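Local coordinates for protein glycoside hydrolase family 5 (PDB 6LA0) that hydrolyses beta-glycosidic bonds as a secreted fungal rutinosidase of glycoside hydrolase family 5, related to exo-1,3-beta-glucanases, at residues L257-H262 against G290-F295; T185-N190 against M236-F241; R89-Y94 against I130-S135; E273-R278 against E313-A318. All blocks are in the same frame, centred on the assembly; numbering follows the deposited sequence.

Contact 1 of 4, residues L257-H262 against G290-F295; sequences LVFDVH and GKFPVF
F259 and V294, with D260 and F295 next to them, pair as parallel strands, although the end-to-end directions of the touching parts diverge by 45°. F259 is bonded both ways: its N gives a nearly straight bond to P293 O (2.9 Å, 172° at the hydrogen), and its O takes F295 N at 2.7 Å. V261 N then reaches F295 O at 2.8 Å. Upstream, F292 packs against L257 and F259. L257 CD2 sits over the middle of the F292 ring, 3.9 Å from its centroid, while F292 CB meets the edge of the F259 ring, 3.6 Å from CE1; the two rings are tilted at 48°. P293 O lies near the plane of the F259 ring, at its edge. Toward the other end, V261 and V294 meet at roughly a right angle through V261 CG2 and V294 CG1, 3.9 Å apart. D260, on the same face as F295, has OD2 bonded from above its carboxylate plane by H262 NE2 (2.9 Å), and H262 ND1 in turn bonds E191. Joined through helix 275-285, these strands form a beta-alpha-beta unit of the TIM barrel found in family 5 hydrolases.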
# COMPACT_ATOMS: atom_id res chain seq x y z
N LEU A 257 2.15 -17.35 -1.79
CA LEU A 257 2.09 -16.32 -0.77
C LEU A 257 3.39 -15.52 -0.75
O LEU A 257 4.48 -16.10 -0.72
CB LEU A 257 1.83 -16.96 0.60
CG LEU A 257 1.71 -16.13 1.88
CD1 LEU A 257 0.47 -15.27 1.86
CD2 LEU A 257 1.69 -17.07 3.08
N VAL A 258 3.27 -14.20 -0.77
CA VAL A 258 4.40 -13.30 -0.59
C VAL A 258 4.05 -12.32 0.53
O VAL A 258 2.90 -11.91 0.66
CB VAL A 258 4.74 -12.57 -1.91
CG1 VAL A 258 3.52 -11.79 -2.41
CG2 VAL A 258 5.92 -11.65 -1.72
N PHE A 259 5.04 -11.97 1.34
CA PHE A 259 4.84 -11.08 2.48
C PHE A 259 5.18 -9.65 2.07
O PHE A 259 6.18 -9.42 1.39
CB PHE A 259 5.71 -11.52 3.66
CG PHE A 259 5.12 -12.63 4.43
CD1 PHE A 259 5.17 -13.94 3.94
CD2 PHE A 259 4.45 -12.39 5.62
CE1 PHE A 259 4.60 -14.98 4.64
CE2 PHE A 259 3.87 -13.44 6.33
CZ PHE A 259 3.95 -14.73 5.84
N ASP A 260 4.33 -8.69 2.47
CA ASP A 260 4.54 -7.26 2.25
C ASP A 260 4.94 -6.63 3.58
O ASP A 260 4.14 -6.62 4.52
CB ASP A 260 3.26 -6.61 1.71
CG ASP A 260 3.34 -5.08 1.68
OD1 ASP A 260 4.46 -4.54 1.83
OD2 ASP A 260 2.30 -4.41 1.50
N VAL A 261 6.18 -6.10 3.67
CA VAL A 261 6.60 -5.38 4.87
C VAL A 261 6.72 -3.90 4.55
O VAL A 261 7.06 -3.51 3.42
CB VAL A 261 7.94 -5.92 5.44
CG1 VAL A 261 7.82 -7.42 5.80
CG2 VAL A 261 9.12 -5.67 4.47
N HIS A 262 6.45 -3.06 5.56
CA HIS A 262 6.51 -1.60 5.46
C HIS A 262 7.59 -1.05 6.39
O HIS A 262 7.67 -1.43 7.56
CB HIS A 262 5.15 -0.98 5.80
CG HIS A 262 4.05 -1.40 4.87
ND1 HIS A 262 2.74 -1.01 5.03
CD2 HIS A 262 4.09 -2.15 3.74
CE1 HIS A 262 2.01 -1.52 4.05
NE2 HIS A 262 2.80 -2.22 3.26
N GLY A 290 13.07 -17.57 4.47
CA GLY A 290 13.10 -18.27 3.20
C GLY A 290 11.95 -19.23 2.92
O GLY A 290 11.87 -19.76 1.81
N LYS A 291 11.09 -19.51 3.89
CA LYS A 291 9.93 -20.36 3.60
C LYS A 291 8.95 -19.63 2.68
O LYS A 291 8.33 -20.27 1.82
CB LYS A 291 9.24 -20.80 4.89
CG LYS A 291 8.09 -21.81 4.67
CD LYS A 291 7.27 -22.05 5.93
CE LYS A 291 6.16 -23.06 5.66
NZ LYS A 291 5.35 -23.36 6.88
N PHE A 292 8.83 -18.31 2.82
CA PHE A 292 8.07 -17.45 1.93
C PHE A 292 8.88 -16.21 1.61
O PHE A 292 9.67 -15.76 2.43
CB PHE A 292 6.73 -17.03 2.56
CG PHE A 292 5.82 -18.17 2.89
CD1 PHE A 292 5.09 -18.81 1.89
CD2 PHE A 292 5.65 -18.59 4.20
CE1 PHE A 292 4.23 -19.86 2.19
CE2 PHE A 292 4.80 -19.64 4.52
CZ PHE A 292 4.09 -20.28 3.51
N PRO A 293 8.69 -15.62 0.42
CA PRO A 293 9.45 -14.43 0.05
C PRO A 293 8.86 -13.14 0.63
O PRO A 293 7.71 -13.10 1.09
CB PRO A 293 9.37 -14.43 -1.49
CG PRO A 293 8.01 -15.05 -1.76
CD PRO A 293 7.77 -16.06 -0.65
N VAL A 294 9.67 -12.08 0.57
CA VAL A 294 9.35 -10.78 1.18
C VAL A 294 9.44 -9.68 0.13
O VAL A 294 10.39 -9.64 -0.67
CB VAL A 294 10.31 -10.47 2.35
CG1 VAL A 294 10.04 -9.07 2.89
CG2 VAL A 294 10.19 -11.51 3.45
N PHE A 295 8.46 -8.77 0.15
CA PHE A 295 8.42 -7.57 -0.68
C PHE A 295 8.21 -6.36 0.22
O PHE A 295 7.47 -6.43 1.20
CB PHE A 295 7.29 -7.66 -1.73
CG PHE A 295 7.28 -6.52 -2.74
CD1 PHE A 295 8.20 -6.48 -3.78
CD2 PHE A 295 6.32 -5.52 -2.67
CE1 PHE A 295 8.17 -5.44 -4.72
CE2 PHE A 295 6.28 -4.48 -3.60
CZ PHE A 295 7.21 -4.45 -4.62

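Contact 2 of 4, residues T185-N190 against M236-F241; sequences TIEPMN and MFQGSF
T185 turns its methyl to the second segment: CG2 lies anti to its backbone N and touches M236 CB at 3.7 Å, leaving OG1 to bond H128 and W14. At I186 the side chain points away, into helix 158-176, but its O accepts M236 N at 2.8 Å with a nearly straight N-H (168°). This is the sole direct hydrogen bond between the two segments. E187 follows with an extended chain crossing M236 at a slant; its carboxylate reaches over M236 CG and SD, and OE2 lies 3.5 Å from Q238 CB. The other oxygen, OE1, forms a salt bridge with R89. Here strands 184-187 and 235-237 lie next to each other in the wall of the TIM barrel; beyond E187 and M236 direct backbone pairing stops, though the chains stay close as far as N190 and Q238. P188 has no N-H to offer, and its CD sits 3.2 Å from M236 O. A water fills in for direct pairing beyond it: it donates to M189 O (3.0 Å) and M236 O (2.7 Å) and accepts from Q238 N (2.9 Å). The M189 side chain, with CG between its backbone N and carbonyl carbon (chi1 75°), runs alongside F237, and SD makes an oblique Met-aromatic contact, 4.1 Å from F237 CE1. N190 sends its amide back across Q238, OD1 passing Q238 CG on its way to R89. Q238, the centre of an inverse gamma turn, holds E191 N with OE1 and gives NE2 to both S240 O and D260 O.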
# COMPACT_ATOMS: atom_id res chain seq x y z
N THR A 185 -1.23 -9.30 -8.56
CA THR A 185 -1.08 -9.87 -7.24
C THR A 185 -2.17 -9.31 -6.34
O THR A 185 -2.39 -8.09 -6.33
CB THR A 185 0.32 -9.55 -6.68
OG1 THR A 185 1.29 -10.34 -7.36
CG2 THR A 185 0.40 -9.80 -5.17
N ILE A 186 -2.86 -10.17 -5.60
CA ILE A 186 -3.99 -9.76 -4.77
C ILE A 186 -3.53 -9.58 -3.33
O ILE A 186 -3.04 -10.53 -2.70
CB ILE A 186 -5.16 -10.75 -4.88
CG1 ILE A 186 -5.76 -10.69 -6.29
CG2 ILE A 186 -6.19 -10.42 -3.83
CD1 ILE A 186 -6.96 -11.62 -6.51
N GLU A 187 -3.69 -8.37 -2.80
CA GLU A 187 -3.34 -8.06 -1.41
C GLU A 187 -4.62 -7.76 -0.61
O GLU A 187 -5.16 -6.65 -0.70
CB GLU A 187 -2.37 -6.87 -1.34
CG GLU A 187 -1.92 -6.49 0.08
CD GLU A 187 -0.67 -5.61 0.12
OE1 GLU A 187 -0.52 -4.75 -0.78
OE2 GLU A 187 0.15 -5.77 1.05
N PRO A 188 -5.11 -8.71 0.18
CA PRO A 188 -6.47 -8.62 0.74
C PRO A 188 -6.62 -7.80 2.02
O PRO A 188 -7.73 -7.71 2.53
CB PRO A 188 -6.81 -10.09 0.99
CG PRO A 188 -5.46 -10.70 1.37
CD PRO A 188 -4.47 -10.01 0.48
N MET A 189 -5.55 -7.20 2.54
CA MET A 189 -5.67 -6.28 3.68
C MET A 189 -4.38 -5.47 3.79
O MET A 189 -3.41 -5.73 3.08
CB MET A 189 -5.94 -7.04 4.98
CG MET A 189 -4.72 -7.76 5.54
SD MET A 189 -5.09 -9.17 6.61
CE MET A 189 -6.10 -8.44 7.88
N ASN A 190 -4.39 -4.50 4.70
CA ASN A 190 -3.26 -3.59 4.88
C ASN A 190 -3.22 -3.14 6.33
O ASN A 190 -4.22 -2.65 6.86
CB ASN A 190 -3.37 -2.38 3.95
CG ASN A 190 -2.26 -1.37 4.18
OD1 ASN A 190 -1.13 -1.57 3.73
ND2 ASN A 190 -2.57 -0.30 4.90
N MET A 236 -0.67 -11.51 -1.51
CA MET A 236 0.30 -10.71 -0.77
C MET A 236 -0.26 -10.39 0.62
O MET A 236 -1.31 -9.75 0.74
CB MET A 236 0.64 -9.42 -1.53
CG MET A 236 1.71 -8.55 -0.83
SD MET A 236 2.44 -7.24 -1.86
CE MET A 236 3.61 -8.19 -2.84
N PHE A 237 0.44 -10.87 1.66
CA PHE A 237 -0.01 -10.79 3.05
C PHE A 237 0.78 -9.68 3.73
O PHE A 237 1.98 -9.82 3.97
CB PHE A 237 0.18 -12.15 3.74
CG PHE A 237 -0.28 -12.20 5.19
CD1 PHE A 237 -1.18 -11.28 5.71
CD2 PHE A 237 0.19 -13.20 6.03
CE1 PHE A 237 -1.60 -11.36 7.05
CE2 PHE A 237 -0.22 -13.28 7.36
CZ PHE A 237 -1.12 -12.36 7.87
N GLN A 238 0.10 -8.57 4.01
CA GLN A 238 0.64 -7.48 4.83
C GLN A 238 0.39 -7.89 6.28
O GLN A 238 -0.66 -7.58 6.86
CB GLN A 238 -0.03 -6.16 4.49
CG GLN A 238 0.87 -4.92 4.71
CD GLN A 238 1.27 -4.77 6.16
OE1 GLN A 238 0.45 -4.44 7.01
NE2 GLN A 238 2.55 -5.03 6.47
N GLY A 239 1.34 -8.63 6.86
CA GLY A 239 1.12 -9.23 8.16
C GLY A 239 1.37 -8.28 9.31
O GLY A 239 2.17 -8.58 10.20
N SER A 240 0.70 -7.13 9.28
CA SER A 240 0.83 -6.07 10.27
C SER A 240 2.31 -5.75 10.40
O SER A 240 3.03 -5.74 9.40
CB SER A 240 0.18 -6.50 11.60
OG SER A 240 0.02 -5.43 12.51
N PHE A 241 2.82 -5.55 11.62
CA PHE A 241 4.22 -5.22 11.78
C PHE A 241 5.02 -6.33 12.47
O PHE A 241 6.03 -6.07 13.12
CB PHE A 241 4.36 -3.88 12.50
CG PHE A 241 3.59 -2.77 11.83
CD1 PHE A 241 4.11 -2.12 10.72
CD2 PHE A 241 2.33 -2.39 12.28
CE1 PHE A 241 3.40 -1.08 10.09
CE2 PHE A 241 1.61 -1.36 11.66
CZ PHE A 241 2.15 -0.71 10.56
O HOH W 1 -2.55 -8.57 2.88

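Contact 3 of 4, residues R89-Y94 against I130-S135; sequences RIPTTY and IVDVHS
R89 and D132 lie face on face: the guanidinium and carboxylate planes are only 15° apart, with D132 OD2 over the rim of the guanidinium, 3.7 Å from NH2. No N-H of R89 points at that oxygen, so the pair is a long, purely electrostatic salt bridge; the guanidinium spends its hydrogens on E187, E298, N190 and N23. OD2 instead receives H134 ND1 on its syn lone pair at 2.7 Å. P91 fits beside this pair, its CB over one face of the imidazole, 4.1 Å from the H134 centroid, and 3.2 Å from D132 OD2. On the other face of the sheet, T92 has OG1 between its backbone N and carbonyl carbon (chi1 68°), which brings hydroxyl and amide to the same acceptor: D132 O takes T92 N at 2.8 Å and OG1 at 3.0 Å, with W97 NE1 bonding OG1. Further on, S135 OG accepts a weak bond from Y94 N (3.3 Å), and S135 C lies at the edge of the Y94 ring. The strands run parallel, 25° apart, with helix 110-125 connecting them. Strand 87-92 has 19-23 on its far side, strand 128-133 has 184-187, and helix 49-56 packs against T93 and Y94.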
# COMPACT_ATOMS: atom_id res chain seq x y z
N ARG A 89 1.78 -0.57 -6.99
CA ARG A 89 0.89 -0.94 -5.89
C ARG A 89 -0.22 0.10 -5.82
O ARG A 89 0.05 1.30 -5.68
CB ARG A 89 1.63 -1.01 -4.55
CG ARG A 89 0.74 -1.50 -3.39
CD ARG A 89 1.61 -1.86 -2.18
NE ARG A 89 0.86 -2.34 -1.01
CZ ARG A 89 0.57 -1.60 0.06
NH1 ARG A 89 0.93 -0.34 0.11
NH2 ARG A 89 -0.09 -2.14 1.09
N ILE A 90 -1.46 -0.36 -5.89
CA ILE A 90 -2.62 0.51 -6.03
C ILE A 90 -3.56 0.26 -4.86
O ILE A 90 -4.34 -0.70 -4.87
CB ILE A 90 -3.33 0.28 -7.38
CG1 ILE A 90 -2.29 0.19 -8.50
CG2 ILE A 90 -4.39 1.37 -7.63
CD1 ILE A 90 -2.88 0.18 -9.90
N PRO A 91 -3.51 1.09 -3.82
CA PRO A 91 -4.48 0.97 -2.73
C PRO A 91 -5.90 1.35 -3.17
O PRO A 91 -6.11 2.34 -3.87
CB PRO A 91 -3.95 1.97 -1.68
CG PRO A 91 -2.48 2.07 -1.98
CD PRO A 91 -2.40 2.00 -3.48
N THR A 92 -6.86 0.53 -2.75
CA THR A 92 -8.28 0.79 -2.98
C THR A 92 -9.04 0.66 -1.67
O THR A 92 -8.60 -0.03 -0.74
CB THR A 92 -8.90 -0.19 -4.00
OG1 THR A 92 -8.93 -1.51 -3.44
CG2 THR A 92 -8.09 -0.22 -5.31
N THR A 93 -10.19 1.32 -1.59
CA THR A 93 -11.04 1.08 -0.43
C THR A 93 -11.97 -0.10 -0.71
O THR A 93 -12.17 -0.51 -1.85
CB THR A 93 -11.88 2.31 -0.06
OG1 THR A 93 -12.91 2.49 -1.04
CG2 THR A 93 -11.01 3.57 0.05
N TYR A 94 -12.52 -0.67 0.37
CA TYR A 94 -13.44 -1.77 0.17
C TYR A 94 -14.67 -1.32 -0.60
O TYR A 94 -15.31 -2.12 -1.28
CB TYR A 94 -13.83 -2.39 1.51
CG TYR A 94 -14.63 -1.51 2.46
CD1 TYR A 94 -15.94 -1.12 2.16
CD2 TYR A 94 -14.10 -1.12 3.68
CE1 TYR A 94 -16.66 -0.32 3.03
CE2 TYR A 94 -14.82 -0.33 4.57
CZ TYR A 94 -16.11 0.07 4.23
OH TYR A 94 -16.84 0.84 5.11
N ILE A 130 -0.14 -4.78 -8.16
CA ILE A 130 -0.59 -5.23 -6.84
C ILE A 130 -1.89 -4.50 -6.53
O ILE A 130 -1.90 -3.27 -6.37
CB ILE A 130 0.47 -4.96 -5.75
CG1 ILE A 130 1.72 -5.83 -5.94
CG2 ILE A 130 -0.08 -5.23 -4.35
CD1 ILE A 130 2.94 -5.32 -5.19
N VAL A 131 -3.00 -5.23 -6.48
CA VAL A 131 -4.28 -4.64 -6.13
C VAL A 131 -4.42 -4.77 -4.62
O VAL A 131 -4.49 -5.88 -4.09
CB VAL A 131 -5.44 -5.31 -6.88
CG1 VAL A 131 -6.76 -4.66 -6.51
CG2 VAL A 131 -5.22 -5.23 -8.38
N ASP A 132 -4.42 -3.63 -3.91
CA ASP A 132 -4.36 -3.62 -2.45
C ASP A 132 -5.73 -3.21 -1.91
O ASP A 132 -6.27 -2.17 -2.30
CB ASP A 132 -3.24 -2.68 -1.99
CG ASP A 132 -3.45 -2.12 -0.58
OD1 ASP A 132 -3.76 -2.88 0.34
OD2 ASP A 132 -3.30 -0.90 -0.40
N VAL A 133 -6.32 -4.05 -1.06
CA VAL A 133 -7.56 -3.70 -0.38
C VAL A 133 -7.14 -3.11 0.96
O VAL A 133 -6.84 -3.84 1.92
CB VAL A 133 -8.51 -4.89 -0.21
CG1 VAL A 133 -9.85 -4.40 0.35
CG2 VAL A 133 -8.70 -5.65 -1.54
N HIS A 134 -7.11 -1.78 1.01
CA HIS A 134 -6.53 -1.04 2.12
C HIS A 134 -7.42 -1.11 3.36
O HIS A 134 -6.92 -1.24 4.48
CB HIS A 134 -6.34 0.43 1.69
CG HIS A 134 -5.06 1.07 2.13
ND1 HIS A 134 -3.81 0.52 1.87
CD2 HIS A 134 -4.83 2.23 2.79
CE1 HIS A 134 -2.88 1.32 2.35
NE2 HIS A 134 -3.47 2.36 2.93
N SER A 135 -8.74 -1.00 3.18
CA SER A 135 -9.74 -1.01 4.24
C SER A 135 -10.65 -2.23 4.13
O SER A 135 -10.81 -2.82 3.05
CB SER A 135 -10.58 0.29 4.20
OG SER A 135 -10.83 0.68 2.86

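Contact 4 of 4, residues E273-R278 against E313-A318; sequences ETLPAR and ERNVNA
R314 stretches out from its helix with CG anti to the backbone N (chi1 180°) and then bends at chi3 (76°), which swings the guanidinium toward E273. N315, its CG anti to the carbonyl carbon (chi1 -69°), carries OD1 to the same spot. The contact joins two helices of the outer layer of the TIM barrel, the start of 275-285 and the early turns of 312-326. R314 grips N315 OD1 side-on with NE and NH2, each at 3.1 Å and in the guanidinium plane, so the arginine is fixed by its own neighbour before it crosses. NH2 then gives a further bond to E273 O at 2.8 Å, coming in from above the carbonyl plane. P276, in the first turn of its helix, lies over one face of the guanidinium: CG is 3.4 Å from R314 NH2, and also 3.4 Å from N315 OD1. A bond from N315 ND2 to S272 O adds a second polar tie to the loop before helix 275-285. Beneath the polar group the contact becomes apolar. P276 CB meets A318 CB at 4.2 Å, and deeper in, where L275 packs on strand 294-303, its CD2 lies 4.1 Å from N315 CB.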
# COMPACT_ATOMS: atom_id res chain seq x y z
N GLU A 273 21.94 11.85 7.28
CA GLU A 273 23.32 11.40 7.22
C GLU A 273 23.44 9.90 7.47
O GLU A 273 24.01 9.17 6.65
CB GLU A 273 24.14 12.16 8.25
CG GLU A 273 25.64 11.92 8.00
CD GLU A 273 26.42 11.19 9.11
OE1 GLU A 273 26.32 11.57 10.29
OE2 GLU A 273 27.28 10.36 8.74
N THR A 274 22.80 9.42 8.54
CA THR A 274 22.97 8.05 9.00
C THR A 274 21.90 7.11 8.47
O THR A 274 21.89 5.92 8.83
CB THR A 274 22.96 8.03 10.53
OG1 THR A 274 21.76 8.63 11.01
CG2 THR A 274 24.19 8.81 11.09
N LEU A 275 21.01 7.62 7.62
CA LEU A 275 19.92 6.78 7.15
C LEU A 275 20.37 5.53 6.39
O LEU A 275 19.75 4.48 6.60
CB LEU A 275 18.95 7.60 6.28
CG LEU A 275 17.76 6.81 5.75
CD1 LEU A 275 16.92 6.21 6.88
CD2 LEU A 275 16.94 7.73 4.85
N PRO A 276 21.39 5.56 5.52
CA PRO A 276 21.70 4.34 4.75
C PRO A 276 22.03 3.13 5.61
O PRO A 276 21.56 2.02 5.32
CB PRO A 276 22.90 4.75 3.89
CG PRO A 276 22.76 6.25 3.75
CD PRO A 276 22.24 6.70 5.08
N ALA A 277 22.82 3.32 6.67
CA ALA A 277 23.09 2.21 7.59
C ALA A 277 21.79 1.59 8.09
O ALA A 277 21.67 0.36 8.16
CB ALA A 277 23.95 2.70 8.76
N ARG A 278 20.80 2.42 8.41
CA ARG A 278 19.53 1.90 8.91
C ARG A 278 18.76 1.17 7.82
O ARG A 278 18.13 0.14 8.08
CB ARG A 278 18.67 3.02 9.50
CG ARG A 278 17.91 2.60 10.74
CD ARG A 278 18.87 2.24 11.88
NE ARG A 278 19.55 3.41 12.43
CZ ARG A 278 19.05 4.17 13.41
NH1 ARG A 278 17.86 3.90 13.93
NH2 ARG A 278 19.75 5.21 13.86
N GLU A 313 19.11 12.08 -3.10
CA GLU A 313 19.46 11.16 -4.18
C GLU A 313 20.21 9.94 -3.63
O GLU A 313 19.90 8.79 -3.98
CB GLU A 313 20.28 11.88 -5.24
CG GLU A 313 20.69 10.96 -6.39
CD GLU A 313 21.57 11.64 -7.40
OE1 GLU A 313 22.38 12.51 -7.00
OE2 GLU A 313 21.46 11.29 -8.60
N ARG A 314 21.20 10.18 -2.77
CA ARG A 314 21.96 9.07 -2.21
C ARG A 314 21.06 8.13 -1.42
O ARG A 314 21.13 6.90 -1.57
CB ARG A 314 23.11 9.61 -1.33
CG ARG A 314 23.97 8.50 -0.69
CD ARG A 314 24.76 8.99 0.52
NE ARG A 314 23.93 9.14 1.72
CZ ARG A 314 24.39 9.44 2.93
NH1 ARG A 314 25.70 9.59 3.13
NH2 ARG A 314 23.56 9.57 3.96
N ASN A 315 20.15 8.70 -0.62
CA ASN A 315 19.36 7.90 0.30
C ASN A 315 18.27 7.09 -0.41
O ASN A 315 18.06 5.91 -0.09
CB ASN A 315 18.76 8.80 1.39
CG ASN A 315 19.82 9.35 2.35
OD1 ASN A 315 20.93 8.81 2.47
ND2 ASN A 315 19.48 10.43 3.05
N VAL A 316 17.55 7.67 -1.39
CA VAL A 316 16.55 6.88 -2.10
C VAL A 316 17.23 5.76 -2.88
O VAL A 316 16.73 4.63 -2.95
CB VAL A 316 15.65 7.76 -3.01
CG1 VAL A 316 16.42 8.32 -4.20
CG2 VAL A 316 14.45 6.96 -3.51
N ASN A 317 18.42 6.03 -3.44
CA ASN A 317 19.08 4.98 -4.20
C ASN A 317 19.65 3.91 -3.27
O ASN A 317 19.67 2.73 -3.63
CB ASN A 317 20.15 5.57 -5.10
CG ASN A 317 19.59 6.10 -6.40
OD1 ASN A 317 19.02 5.35 -7.20
ND2 ASN A 317 19.72 7.41 -6.61
N ALA A 318 20.05 4.30 -2.05
CA ALA A 318 20.53 3.31 -1.08
C ALA A 318 19.40 2.43 -0.58
O ALA A 318 19.62 1.24 -0.30
CB ALA A 318 21.20 4.02 0.10

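From the N terminus, contact 3 closes first, joining two adjacent barrel strands round the helix 110-125 connection. Contact 2 follows in series, bringing strand 184-187 against 235-237 and so bridging the two groups of parallel strands. Contact 1 comes next, but it crosses contact 4: residues 273-278 leave from inside the loop that contact 1 closes, and 313-318 lie beyond its end. Contacts 1, 2 and 3 touch one another in the barrel interior, where R89 of contact 3 meets E187 of contact 2 and, more weakly, D260 of contact 1. Contact 4 stands apart on the outer helices, its nearest atoms about 11 Å from contact 1.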